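Local coordinates for protein walker-Type ATPase (Pyrococcus abyssi, PDB 2QEN) that binds ADP with magnesium and is probably an ATP-binding P-loop ATPase of the Walker type, its cellular role being unknown, at residues S46-F51 / K166-G171; E26-Y31 / E129-F134; R6-T9 / D13-D16; L35-R40 / G175-F180. The protein carries 1 engineered substitution. One frame throughout, in Å; residues are numbered along the deposited sequence.

How the interactions relate
Interactions 1, 2 and 4 belong to one parallel sheet and are largely buried. Helix 44-54 (interaction 1) and helix 18-30 (interaction 2) pack on one face, against neighbouring strands 165-171 and 130-135; helix 174-181 (interaction 4) packs on the other, against strand 33-37. All three are held by branched aliphatic side chains, with partly exposed E129 and H178 bordering interactions 2 and 4. Interaction 3, also buried but farther from the chain centre than 1 and 4, joins two pieces of irregular chain through waters and the adenine of ADP. The same nucleotide links it to interaction 1, at the alpha-phosphate, while interaction 4 runs into the loop beside the beta-phosphate.

Interaction 1. Residues S46-F51 / K166-G171. With ADP (adenosine-5'-diphosphate), chain C.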
# COMPACT_ATOMS: atom_id res chain seq x y z
N SER A 46 -5.06 5.75 2.33
CA SER A 46 -6.15 6.53 2.90
C SER A 46 -5.91 6.85 4.37
O SER A 46 -6.05 7.99 4.77
CB SER A 46 -7.48 5.80 2.73
OG SER A 46 -7.68 5.50 1.36
N LEU A 47 -5.55 5.82 5.15
CA LEU A 47 -5.21 5.98 6.56
C LEU A 47 -4.02 6.94 6.72
O LEU A 47 -4.06 7.82 7.56
CB LEU A 47 -4.90 4.62 7.20
CG LEU A 47 -4.49 4.62 8.68
CD1 LEU A 47 -5.68 4.99 9.61
CD2 LEU A 47 -3.89 3.27 9.08
N LEU A 48 -3.00 6.75 5.89
CA LEU A 48 -1.81 7.60 5.92
C LEU A 48 -2.09 9.07 5.58
O LEU A 48 -1.60 9.96 6.28
CB LEU A 48 -0.70 7.03 5.02
CG LEU A 48 0.66 7.73 5.09
CD1 LEU A 48 1.20 7.81 6.54
CD2 LEU A 48 1.65 7.04 4.16
N ARG A 49 -2.89 9.34 4.54
CA ARG A 49 -3.28 10.71 4.20
C ARG A 49 -4.07 11.42 5.31
O ARG A 49 -3.82 12.59 5.60
CB ARG A 49 -4.08 10.78 2.90
CG ARG A 49 -3.24 10.64 1.62
CD ARG A 49 -4.04 10.99 0.37
NE ARG A 49 -5.11 10.02 0.15
CZ ARG A 49 -4.99 8.92 -0.59
NH1 ARG A 49 -3.85 8.62 -1.20
NH2 ARG A 49 -6.03 8.10 -0.70
N ALA A 50 -5.01 10.69 5.92
CA ALA A 50 -5.78 11.18 7.06
C ALA A 50 -4.87 11.49 8.27
O ALA A 50 -5.03 12.51 8.92
CB ALA A 50 -6.85 10.16 7.45
N PHE A 51 -3.92 10.60 8.53
CA PHE A 51 -2.93 10.75 9.60
C PHE A 51 -2.06 12.00 9.39
O PHE A 51 -1.82 12.75 10.34
CB PHE A 51 -2.05 9.50 9.63
CG PHE A 51 -1.19 9.36 10.85
CD1 PHE A 51 -1.72 8.89 12.04
CD2 PHE A 51 0.18 9.66 10.79
CE1 PHE A 51 -0.92 8.72 13.15
CE2 PHE A 51 0.99 9.50 11.91
CZ PHE A 51 0.44 9.04 13.10
N LYS A 166 10.61 11.44 11.58
CA LYS A 166 10.05 10.10 11.59
C LYS A 166 9.78 9.67 10.15
O LYS A 166 9.37 10.47 9.32
CB LYS A 166 8.76 10.05 12.43
CG LYS A 166 8.96 10.30 13.91
CD LYS A 166 9.77 9.17 14.58
CE LYS A 166 10.38 9.63 15.90
NZ LYS A 166 9.46 9.45 17.03
N ILE A 167 10.03 8.40 9.88
CA ILE A 167 9.89 7.85 8.54
C ILE A 167 8.87 6.71 8.61
O ILE A 167 8.93 5.87 9.52
CB ILE A 167 11.25 7.39 7.96
CG1 ILE A 167 12.17 8.59 7.69
CG2 ILE A 167 11.07 6.54 6.67
CD1 ILE A 167 13.55 8.19 7.20
N ILE A 168 7.89 6.75 7.72
CA ILE A 168 6.91 5.68 7.55
C ILE A 168 7.13 5.11 6.16
O ILE A 168 7.17 5.86 5.19
CB ILE A 168 5.46 6.21 7.68
CG1 ILE A 168 5.22 6.79 9.08
CG2 ILE A 168 4.42 5.07 7.40
CD1 ILE A 168 3.91 7.57 9.21
N LEU A 169 7.27 3.79 6.07
CA LEU A 169 7.33 3.07 4.80
C LEU A 169 6.11 2.17 4.71
O LEU A 169 5.84 1.37 5.62
CB LEU A 169 8.62 2.23 4.69
CG LEU A 169 9.97 2.91 4.98
CD1 LEU A 169 11.08 1.88 4.81
CD2 LEU A 169 10.23 4.09 4.07
N THR A 170 5.36 2.30 3.64
CA THR A 170 4.21 1.45 3.43
C THR A 170 4.55 0.47 2.32
O THR A 170 5.43 0.73 1.49
CB THR A 170 2.91 2.24 3.06
OG1 THR A 170 2.80 2.32 1.63
CG2 THR A 170 2.88 3.64 3.69
N GLY A 171 3.83 -0.64 2.31
CA GLY A 171 3.96 -1.65 1.26
C GLY A 171 2.76 -2.57 1.22
O GLY A 171 2.31 -3.09 2.25
PB ADP C . -4.02 0.76 -0.28
O1B ADP C . -4.01 -0.08 0.96
O2B ADP C . -3.16 2.00 -0.14
O3B ADP C . -3.76 0.03 -1.58
PA ADP C . -6.21 2.75 -0.46
O1A ADP C . -5.94 3.54 0.79
O2A ADP C . -5.96 3.35 -1.81
O3A ADP C . -5.55 1.25 -0.38
O5' ADP C . -7.76 2.31 -0.34
C5' ADP C . -8.52 1.82 -1.45
C4' ADP C . -9.82 2.63 -1.54
O4' ADP C . -10.77 2.17 -0.56
C3' ADP C . -9.67 4.13 -1.23
O3' ADP C . -9.45 4.90 -2.40
C2' ADP C . -11.01 4.50 -0.68
O2' ADP C . -11.91 4.45 -1.79
C1' ADP C . -11.42 3.28 0.08
N9 ADP C . -11.09 3.22 1.53
C8 ADP C . -10.02 2.60 2.05
N7 ADP C . -10.04 2.64 3.41
C5 ADP C . -11.16 3.30 3.77
C6 ADP C . -11.80 3.70 5.03
N6 ADP C . -11.24 3.40 6.23
N1 ADP C . -12.97 4.38 4.96
C2 ADP C . -13.54 4.70 3.79
N3 ADP C . -13.02 4.35 2.60
C4 ADP C . -11.86 3.67 2.52
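L48 spreads its two methyls over the helix-facing side of strand 166-171, CD1 meeting I168 CD1 at 3.8 Å and CD2 meeting T170 CG2 at 3.6 Å. The fork of a leucine suits this place, since one side chain spans two residues that point the same way from a strand. Its CG, anti to the backbone N (chi1 -173°), carries the fork out to the strand, where it lies alongside I168 with the two side chains pointing opposite ways. One turn on, F51 adds a looser touch, CE2 lying 4.4 Å from I168 CD1; the same ring has a cation-pi partner in R55. Helix and strand run nearly antiparallel, their short axes at 159° and 11.2 Å apart, a distance filled by these side chains.

T170 serves two surroundings at once. Its methyl faces the leucine, while OG1 is hydrogen-bonded to D135 OD1 and the backbone N of E136, residues seen to bind magnesium in a crystal structure of this protein, so a beta-branched hydroxyl residue joins the apolar core to the metal site. At the start of the helical segment S46 grips ADP O1A twice, through its backbone N at 2.8 Å and its OG at 2.7 Å; small and polar, serine lets the alpha-phosphate come close to the backbone. Such a helix, following a Walker A loop and packed on the strand beside the Walker B strand, is typical of P-loop NTPases, and T170 sits about where AAA+ relatives often carry the sensor 1 residue.

Interaction 2. Residues E26-Y31 / E129-F134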
# COMPACT_ATOMS: atom_id res chain seq x y z
N GLU A 26 1.40 5.26 18.21
CA GLU A 26 2.23 4.53 19.16
C GLU A 26 3.57 4.11 18.55
O GLU A 26 4.62 4.24 19.18
CB GLU A 26 1.47 3.32 19.73
CG GLU A 26 0.31 3.68 20.66
CD GLU A 26 -0.49 2.47 21.20
OE1 GLU A 26 -0.39 1.37 20.63
OE2 GLU A 26 -1.24 2.64 22.20
N SER A 27 3.54 3.64 17.31
CA SER A 27 4.77 3.21 16.65
C SER A 27 5.75 4.36 16.42
O SER A 27 6.96 4.22 16.65
CB SER A 27 4.47 2.50 15.34
OG SER A 27 5.67 1.97 14.81
N LEU A 28 5.22 5.50 15.97
CA LEU A 28 6.02 6.71 15.83
C LEU A 28 6.68 7.12 17.16
O LEU A 28 7.87 7.43 17.18
CB LEU A 28 5.21 7.85 15.23
CG LEU A 28 5.34 7.96 13.71
CD1 LEU A 28 4.51 6.91 12.97
CD2 LEU A 28 4.99 9.36 13.25
N GLU A 29 5.91 7.05 18.25
CA GLU A 29 6.44 7.31 19.60
C GLU A 29 7.59 6.40 19.99
O GLU A 29 8.48 6.81 20.73
CB GLU A 29 5.35 7.17 20.67
CG GLU A 29 4.33 8.30 20.67
CD GLU A 29 3.07 7.98 21.46
OE1 GLU A 29 3.12 7.12 22.37
OE2 GLU A 29 2.03 8.62 21.16
N ASN A 30 7.57 5.17 19.50
CA ASN A 30 8.52 4.15 19.96
C ASN A 30 9.76 3.92 19.08
O ASN A 30 10.79 3.49 19.57
CB ASN A 30 7.79 2.83 20.22
CG ASN A 30 6.84 2.90 21.42
OD1 ASN A 30 7.01 3.72 22.31
ND2 ASN A 30 5.85 2.02 21.44
N TYR A 31 9.64 4.22 17.78
CA TYR A 31 10.67 3.91 16.78
C TYR A 31 10.82 5.06 15.80
O TYR A 31 9.83 5.69 15.45
CB TYR A 31 10.30 2.64 15.99
CG TYR A 31 10.02 1.42 16.85
CD1 TYR A 31 11.07 0.68 17.40
CD2 TYR A 31 8.72 1.04 17.14
CE1 TYR A 31 10.82 -0.43 18.21
CE2 TYR A 31 8.45 -0.06 17.95
CZ TYR A 31 9.50 -0.79 18.47
OH TYR A 31 9.23 -1.88 19.27
N GLU A 129 8.16 17.17 15.71
CA GLU A 129 8.36 16.02 14.85
C GLU A 129 7.95 16.39 13.43
O GLU A 129 6.94 17.08 13.23
CB GLU A 129 7.41 14.91 15.31
CG GLU A 129 7.85 13.53 15.03
CD GLU A 129 7.22 12.57 16.00
OE1 GLU A 129 6.04 12.21 15.82
OE2 GLU A 129 7.92 12.16 16.96
N PHE A 130 8.72 15.91 12.45
CA PHE A 130 8.30 15.96 11.05
C PHE A 130 8.28 14.55 10.43
O PHE A 130 9.23 13.77 10.61
CB PHE A 130 9.17 16.93 10.24
CG PHE A 130 8.64 17.21 8.86
CD1 PHE A 130 7.70 18.20 8.66
CD2 PHE A 130 9.08 16.46 7.76
CE1 PHE A 130 7.19 18.44 7.38
CE2 PHE A 130 8.59 16.71 6.48
CZ PHE A 130 7.65 17.71 6.29
N ILE A 131 7.21 14.22 9.71
CA ILE A 131 7.07 12.91 9.09
C ILE A 131 7.38 12.91 7.58
O ILE A 131 6.86 13.73 6.83
CB ILE A 131 5.67 12.26 9.35
CG1 ILE A 131 5.37 12.17 10.85
CG2 ILE A 131 5.55 10.86 8.67
CD1 ILE A 131 3.87 12.26 11.18
N VAL A 132 8.24 11.98 7.16
CA VAL A 132 8.43 11.69 5.74
C VAL A 132 7.90 10.30 5.49
O VAL A 132 8.39 9.34 6.07
CB VAL A 132 9.91 11.78 5.29
CG1 VAL A 132 10.03 11.50 3.77
CG2 VAL A 132 10.49 13.13 5.62
N ALA A 133 6.87 10.20 4.65
CA ALA A 133 6.26 8.91 4.32
C ALA A 133 6.49 8.50 2.87
O ALA A 133 6.29 9.28 1.94
CB ALA A 133 4.78 8.92 4.64
N PHE A 134 6.95 7.27 2.70
CA PHE A 134 7.16 6.68 1.39
C PHE A 134 6.07 5.62 1.15
O PHE A 134 6.04 4.57 1.78
CB PHE A 134 8.56 6.06 1.31
CG PHE A 134 9.69 7.08 1.36
CD1 PHE A 134 10.22 7.48 2.59
CD2 PHE A 134 10.21 7.62 0.20
CE1 PHE A 134 11.25 8.41 2.66
CE2 PHE A 134 11.27 8.57 0.25
CZ PHE A 134 11.79 8.95 1.48
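The apolar part of this contact is a single leucine-isoleucine pair: L28 sends CD2 into the side chain of I131, coming within 3.7 Å of both CG1 and CD1. The two side chains meet nearly perpendicular, one leucine methyl resting on the CG1-CD1 arm of the isoleucine. With CG1 anti to its carbonyl carbon (chi1 -56°), I131 reaches from the strand toward the helix; long, branched and apolar, both residues suit the buried layer between helix and sheet, where they also meet I168 of the adjoining strand.

The polar part lies at the margin. E129 OE1 stands 4.0 Å from L28 CD2, close enough only for packing, while OE2 forms a salt bridge with K166 NZ. That ammonium also donates to L28 O, and so joins the last turn of the helix to the carboxylate just before the strand. Within the helix end, S27 O accepts from both N30 N (3.1 Å) and Y31 N (2.9 Å) as the chain leaves helical geometry at Y31. Helix 18-30 thus lies on one face of the parallel sheet, packed on the strand that leads to D135 and E136, probably the Walker B acids, an alpha/beta layering characteristic of P-loop ATPase cores.

Interaction 3. Residues R6-T9 / D13-D16; sequences RPKT and DIFD. With ADP (adenosine-5'-diphosphate), chain C.
K8 and D13 bring their CA atoms to 6.2 Å where two pieces of irregular chain, 6-9 and 13-16, draw together around a short turn. Waters bridge them in place of direct bonds: one accepts from K8 NZ and donates to D13 O, the other accepts from T9 N at 2.8 Å and donates to D13 OD2, whose carboxylate also pairs with R10.

K8 works mainly through its carbon chain. Extended as far as CE, it carries CD and CE past the N3 edge of the adenine, to one side of its plane, each 3.4 Å from ADP N3, while the bend at chi4 (-55°) turns NZ aside to L2 O. I14 covers the face on that side, CD1 lying over ADP C6 at 3.8 Å and 3.9 Å from K8 CB; a flat base suits such aliphatic cover. F15 reads the base through its backbone: F15 N donates to ADP N1 (2.9 Å, 149°) and F15 O accepts from ADP N6 (2.9 Å, 154°), a pairing that favours adenine.

The loop precedes helix 18-30 and lies between two other helices. Toward 44-54, I14 rests on S46 and A50 while K8 O accepts from R49 NE; toward 205-217, the F15 ring meets F211 edge-to-face.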
# COMPACT_ATOMS: atom_id res chain seq x y z
N ARG A 6 -13.27 9.64 -5.36
CA ARG A 6 -12.12 10.53 -5.14
C ARG A 6 -11.29 10.10 -3.92
O ARG A 6 -11.84 9.49 -3.00
CB ARG A 6 -12.58 11.99 -4.99
CG ARG A 6 -13.46 12.48 -6.14
CD ARG A 6 -13.82 13.97 -6.02
NE ARG A 6 -14.55 14.28 -4.78
CZ ARG A 6 -15.84 14.57 -4.70
NH1 ARG A 6 -16.60 14.61 -5.79
NH2 ARG A 6 -16.39 14.84 -3.52
N PRO A 7 -9.97 10.41 -3.91
CA PRO A 7 -9.12 10.02 -2.78
C PRO A 7 -9.56 10.59 -1.44
O PRO A 7 -9.94 11.76 -1.34
CB PRO A 7 -7.74 10.58 -3.16
CG PRO A 7 -7.78 10.71 -4.64
CD PRO A 7 -9.19 11.11 -4.95
N LYS A 8 -9.51 9.77 -0.40
CA LYS A 8 -9.87 10.21 0.94
C LYS A 8 -8.62 10.74 1.67
O LYS A 8 -7.59 10.07 1.71
CB LYS A 8 -10.56 9.08 1.70
CG LYS A 8 -11.87 8.67 1.02
CD LYS A 8 -12.63 7.60 1.73
CE LYS A 8 -13.82 7.12 0.88
NZ LYS A 8 -14.78 8.20 0.43
N THR A 9 -8.74 11.94 2.23
CA THR A 9 -7.58 12.68 2.73
C THR A 9 -7.69 13.14 4.19
O THR A 9 -6.71 13.60 4.77
CB THR A 9 -7.29 13.93 1.85
OG1 THR A 9 -8.39 14.84 1.95
CG2 THR A 9 -7.09 13.56 0.38
N ASP A 13 -13.39 11.45 7.03
CA ASP A 13 -13.78 10.78 5.78
C ASP A 13 -13.42 9.28 5.74
O ASP A 13 -13.72 8.59 4.77
CB ASP A 13 -13.16 11.52 4.59
CG ASP A 13 -13.48 13.01 4.60
OD1 ASP A 13 -14.49 13.39 5.23
OD2 ASP A 13 -12.72 13.80 4.00
N ILE A 14 -12.81 8.80 6.81
CA ILE A 14 -12.33 7.41 6.92
C ILE A 14 -13.25 6.66 7.88
O ILE A 14 -13.40 7.07 9.04
CB ILE A 14 -10.83 7.38 7.43
CG1 ILE A 14 -9.86 7.83 6.32
CG2 ILE A 14 -10.42 6.00 7.99
CD1 ILE A 14 -10.03 7.09 5.01
N PHE A 15 -13.88 5.58 7.40
CA PHE A 15 -14.65 4.69 8.27
C PHE A 15 -13.72 3.90 9.20
O PHE A 15 -12.72 3.35 8.75
CB PHE A 15 -15.53 3.72 7.45
CG PHE A 15 -16.55 2.97 8.28
CD1 PHE A 15 -17.78 3.55 8.58
CD2 PHE A 15 -16.28 1.67 8.74
CE1 PHE A 15 -18.73 2.86 9.35
CE2 PHE A 15 -17.23 0.97 9.50
CZ PHE A 15 -18.46 1.57 9.81
N ASP A 16 -14.10 3.85 10.47
CA ASP A 16 -13.30 3.27 11.57
C ASP A 16 -11.80 3.56 11.55
O ASP A 16 -11.39 4.72 11.56
CB ASP A 16 -13.56 1.78 11.77
CG ASP A 16 -13.75 1.42 13.26
OD1 ASP A 16 -12.97 1.92 14.12
OD2 ASP A 16 -14.70 0.64 13.56
PB ADP C . -4.02 0.76 -0.28
O1B ADP C . -4.01 -0.08 0.96
O2B ADP C . -3.16 2.00 -0.14
O3B ADP C . -3.76 0.03 -1.58
PA ADP C . -6.21 2.75 -0.46
O1A ADP C . -5.94 3.54 0.79
O2A ADP C . -5.96 3.35 -1.81
O3A ADP C . -5.55 1.25 -0.38
O5' ADP C . -7.76 2.31 -0.34
C5' ADP C . -8.52 1.82 -1.45
C4' ADP C . -9.82 2.63 -1.54
O4' ADP C . -10.77 2.17 -0.56
C3' ADP C . -9.67 4.13 -1.23
O3' ADP C . -9.45 4.90 -2.40
C2' ADP C . -11.01 4.50 -0.68
O2' ADP C . -11.91 4.45 -1.79
C1' ADP C . -11.42 3.28 0.08
N9 ADP C . -11.09 3.22 1.53
C8 ADP C . -10.02 2.60 2.05
N7 ADP C . -10.04 2.64 3.41
C5 ADP C . -11.16 3.30 3.77
C6 ADP C . -11.80 3.70 5.03
N6 ADP C . -11.24 3.40 6.23
N1 ADP C . -12.97 4.38 4.96
C2 ADP C . -13.54 4.70 3.79
N3 ADP C . -13.02 4.35 2.60
C4 ADP C . -11.86 3.67 2.52
O HOH W 1 -15.44 9.49 2.82
O HOH W 2 -11.25 13.16 2.03

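Interaction 4. Residues L35-R40 / G175-F180; sequences LLLGIR and GLLHDF. With ADP (adenosine-5'-diphosphate), chain C.
Strand 35-37, with L35 and L37 turned to the helix, runs nearly antiparallel to helix 175-180, the short axes making 158° at a closest approach of 10.5 Å. L35 and L177 are nearest in backbone, with CA atoms 8.9 Å apart, so the side chains must bridge the interval.

The closest meeting is methyl to methyl: L37 CD2 and L177 CD2 lie 3.7 Å apart, two leucines crossing at a slant. Because CG of L177 is anti to its backbone N (chi1 -178°) and that of L37 anti to its carbonyl carbon (chi1 -53°), each sends its fork into the shared layer. The other branch of L37 turns to the imidazole of H178, its CD1 3.9 Å from CE1. L35 reaches the same ring carbon, with CD1 4.0 Å from H178 CE1, so that two alternate residues of the strand converge on one corner of the ring. Leucine suits these buried positions; histidine suits the margin, since it can set carbon against the core while remaining partly exposed.

Beyond L37 the chain runs into the P-loop, where G38 O accepts from K44 NZ and the backbone of I39 and R40 passes beside the beta-phosphate of ADP. L36 points to the opposite face of the sheet, onto T170. Strand 33-37 lies between 165-171 and 196-199, with E197 of the latter bordering L35, L37 and H178, while helix 174-181, which follows directly on strand 165-171, extends the contact by setting L181 on L35 and V174 on L37.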
# COMPACT_ATOMS: atom_id res chain seq x y z
N LEU A 35 6.80 0.65 9.70
CA LEU A 35 6.27 0.04 8.48
C LEU A 35 4.74 -0.07 8.56
O LEU A 35 4.20 -0.58 9.54
CB LEU A 35 6.91 -1.34 8.20
CG LEU A 35 8.42 -1.50 8.43
CD1 LEU A 35 8.90 -2.91 8.11
CD2 LEU A 35 9.23 -0.46 7.64
N LEU A 36 4.06 0.43 7.53
CA LEU A 36 2.62 0.29 7.46
C LEU A 36 2.26 -0.75 6.39
O LEU A 36 2.49 -0.53 5.20
CB LEU A 36 1.96 1.64 7.19
CG LEU A 36 0.43 1.66 7.21
CD1 LEU A 36 -0.06 1.61 8.64
CD2 LEU A 36 -0.09 2.91 6.50
N LEU A 37 1.71 -1.88 6.83
CA LEU A 37 1.66 -3.09 6.01
C LEU A 37 0.27 -3.69 5.86
O LEU A 37 -0.54 -3.66 6.79
CB LEU A 37 2.59 -4.16 6.61
CG LEU A 37 4.05 -3.76 6.87
CD1 LEU A 37 4.80 -4.87 7.65
CD2 LEU A 37 4.77 -3.41 5.56
N GLY A 38 0.00 -4.23 4.67
CA GLY A 38 -1.26 -4.90 4.36
C GLY A 38 -1.48 -5.10 2.87
O GLY A 38 -0.75 -4.57 2.04
N ILE A 39 -2.52 -5.86 2.56
CA ILE A 39 -2.97 -6.16 1.19
C ILE A 39 -3.28 -4.88 0.39
O ILE A 39 -3.68 -3.86 0.96
CB ILE A 39 -4.25 -7.06 1.26
CG1 ILE A 39 -4.00 -8.32 2.10
CG2 ILE A 39 -4.79 -7.46 -0.11
CD1 ILE A 39 -2.78 -9.10 1.74
N ARG A 40 -3.07 -4.93 -0.92
CA ARG A 40 -3.47 -3.83 -1.80
C ARG A 40 -4.98 -3.58 -1.68
O ARG A 40 -5.77 -4.52 -1.69
CB ARG A 40 -3.11 -4.17 -3.25
CG ARG A 40 -3.69 -3.21 -4.28
CD ARG A 40 -2.71 -2.14 -4.69
NE ARG A 40 -1.85 -2.62 -5.76
CZ ARG A 40 -1.82 -2.13 -7.00
NH1 ARG A 40 -2.60 -1.11 -7.35
NH2 ARG A 40 -0.98 -2.65 -7.89
N GLY A 175 6.35 -8.78 1.72
CA GLY A 175 7.57 -9.58 1.66
C GLY A 175 8.66 -8.87 0.89
O GLY A 175 9.83 -9.02 1.22
N LEU A 176 8.27 -8.11 -0.12
CA LEU A 176 9.19 -7.39 -0.99
C LEU A 176 9.75 -6.17 -0.28
O LEU A 176 10.89 -5.77 -0.54
CB LEU A 176 8.50 -6.98 -2.30
CG LEU A 176 8.86 -7.68 -3.63
CD1 LEU A 176 9.44 -9.11 -3.53
CD2 LEU A 176 7.72 -7.63 -4.63
N LEU A 177 8.95 -5.58 0.60
CA LEU A 177 9.42 -4.49 1.45
C LEU A 177 10.46 -5.02 2.43
O LEU A 177 11.55 -4.48 2.49
CB LEU A 177 8.27 -3.72 2.14
CG LEU A 177 8.68 -2.53 3.01
CD1 LEU A 177 9.53 -1.52 2.22
CD2 LEU A 177 7.47 -1.80 3.65
N HIS A 178 10.13 -6.08 3.17
CA HIS A 178 11.11 -6.73 4.06
C HIS A 178 12.40 -7.12 3.32
O HIS A 178 13.48 -7.02 3.89
CB HIS A 178 10.53 -7.99 4.73
CG HIS A 178 9.36 -7.73 5.63
ND1 HIS A 178 9.37 -6.78 6.63
CD2 HIS A 178 8.14 -8.34 5.70
CE1 HIS A 178 8.21 -6.79 7.26
NE2 HIS A 178 7.44 -7.73 6.72
N ASP A 179 12.28 -7.58 2.07
CA ASP A 179 13.44 -7.96 1.27
C ASP A 179 14.33 -6.76 0.98
O ASP A 179 15.54 -6.86 1.08
CB ASP A 179 13.03 -8.63 -0.06
CG ASP A 179 12.88 -10.13 0.05
OD1 ASP A 179 13.11 -10.71 1.13
OD2 ASP A 179 12.53 -10.75 -0.99
N PHE A 180 13.72 -5.65 0.59
CA PHE A 180 14.45 -4.41 0.27
C PHE A 180 15.24 -3.86 1.46
O PHE A 180 16.40 -3.48 1.31
CB PHE A 180 13.48 -3.35 -0.28
CG PHE A 180 14.05 -1.96 -0.35
CD1 PHE A 180 15.21 -1.69 -1.08
CD2 PHE A 180 13.40 -0.90 0.28
CE1 PHE A 180 15.74 -0.39 -1.16
CE2 PHE A 180 13.91 0.41 0.22
CZ PHE A 180 15.09 0.66 -0.51
PB ADP C . -4.02 0.76 -0.28
O1B ADP C . -4.01 -0.08 0.96
O2B ADP C . -3.16 2.00 -0.14
O3B ADP C . -3.76 0.03 -1.58
PA ADP C . -6.21 2.75 -0.46
O1A ADP C . -5.94 3.54 0.79
O2A ADP C . -5.96 3.35 -1.81
O3A ADP C . -5.55 1.25 -0.38
O5' ADP C . -7.76 2.31 -0.34
C5' ADP C . -8.52 1.82 -1.45
C4' ADP C . -9.82 2.63 -1.54
O4' ADP C . -10.77 2.17 -0.56
C3' ADP C . -9.67 4.13 -1.23
O3' ADP C . -9.45 4.90 -2.40
C2' ADP C . -11.01 4.50 -0.68
O2' ADP C . -11.91 4.45 -1.79
C1' ADP C . -11.42 3.28 0.08
N9 ADP C . -11.09 3.22 1.53
C8 ADP C . -10.02 2.60 2.05
N7 ADP C . -10.04 2.64 3.41
C5 ADP C . -11.16 3.30 3.77
C6 ADP C . -11.80 3.70 5.03
N6 ADP C . -11.24 3.40 6.23
N1 ADP C . -12.97 4.38 4.96
C2 ADP C . -13.54 4.70 3.79
N3 ADP C . -13.02 4.35 2.60
C4 ADP C . -11.86 3.67 2.52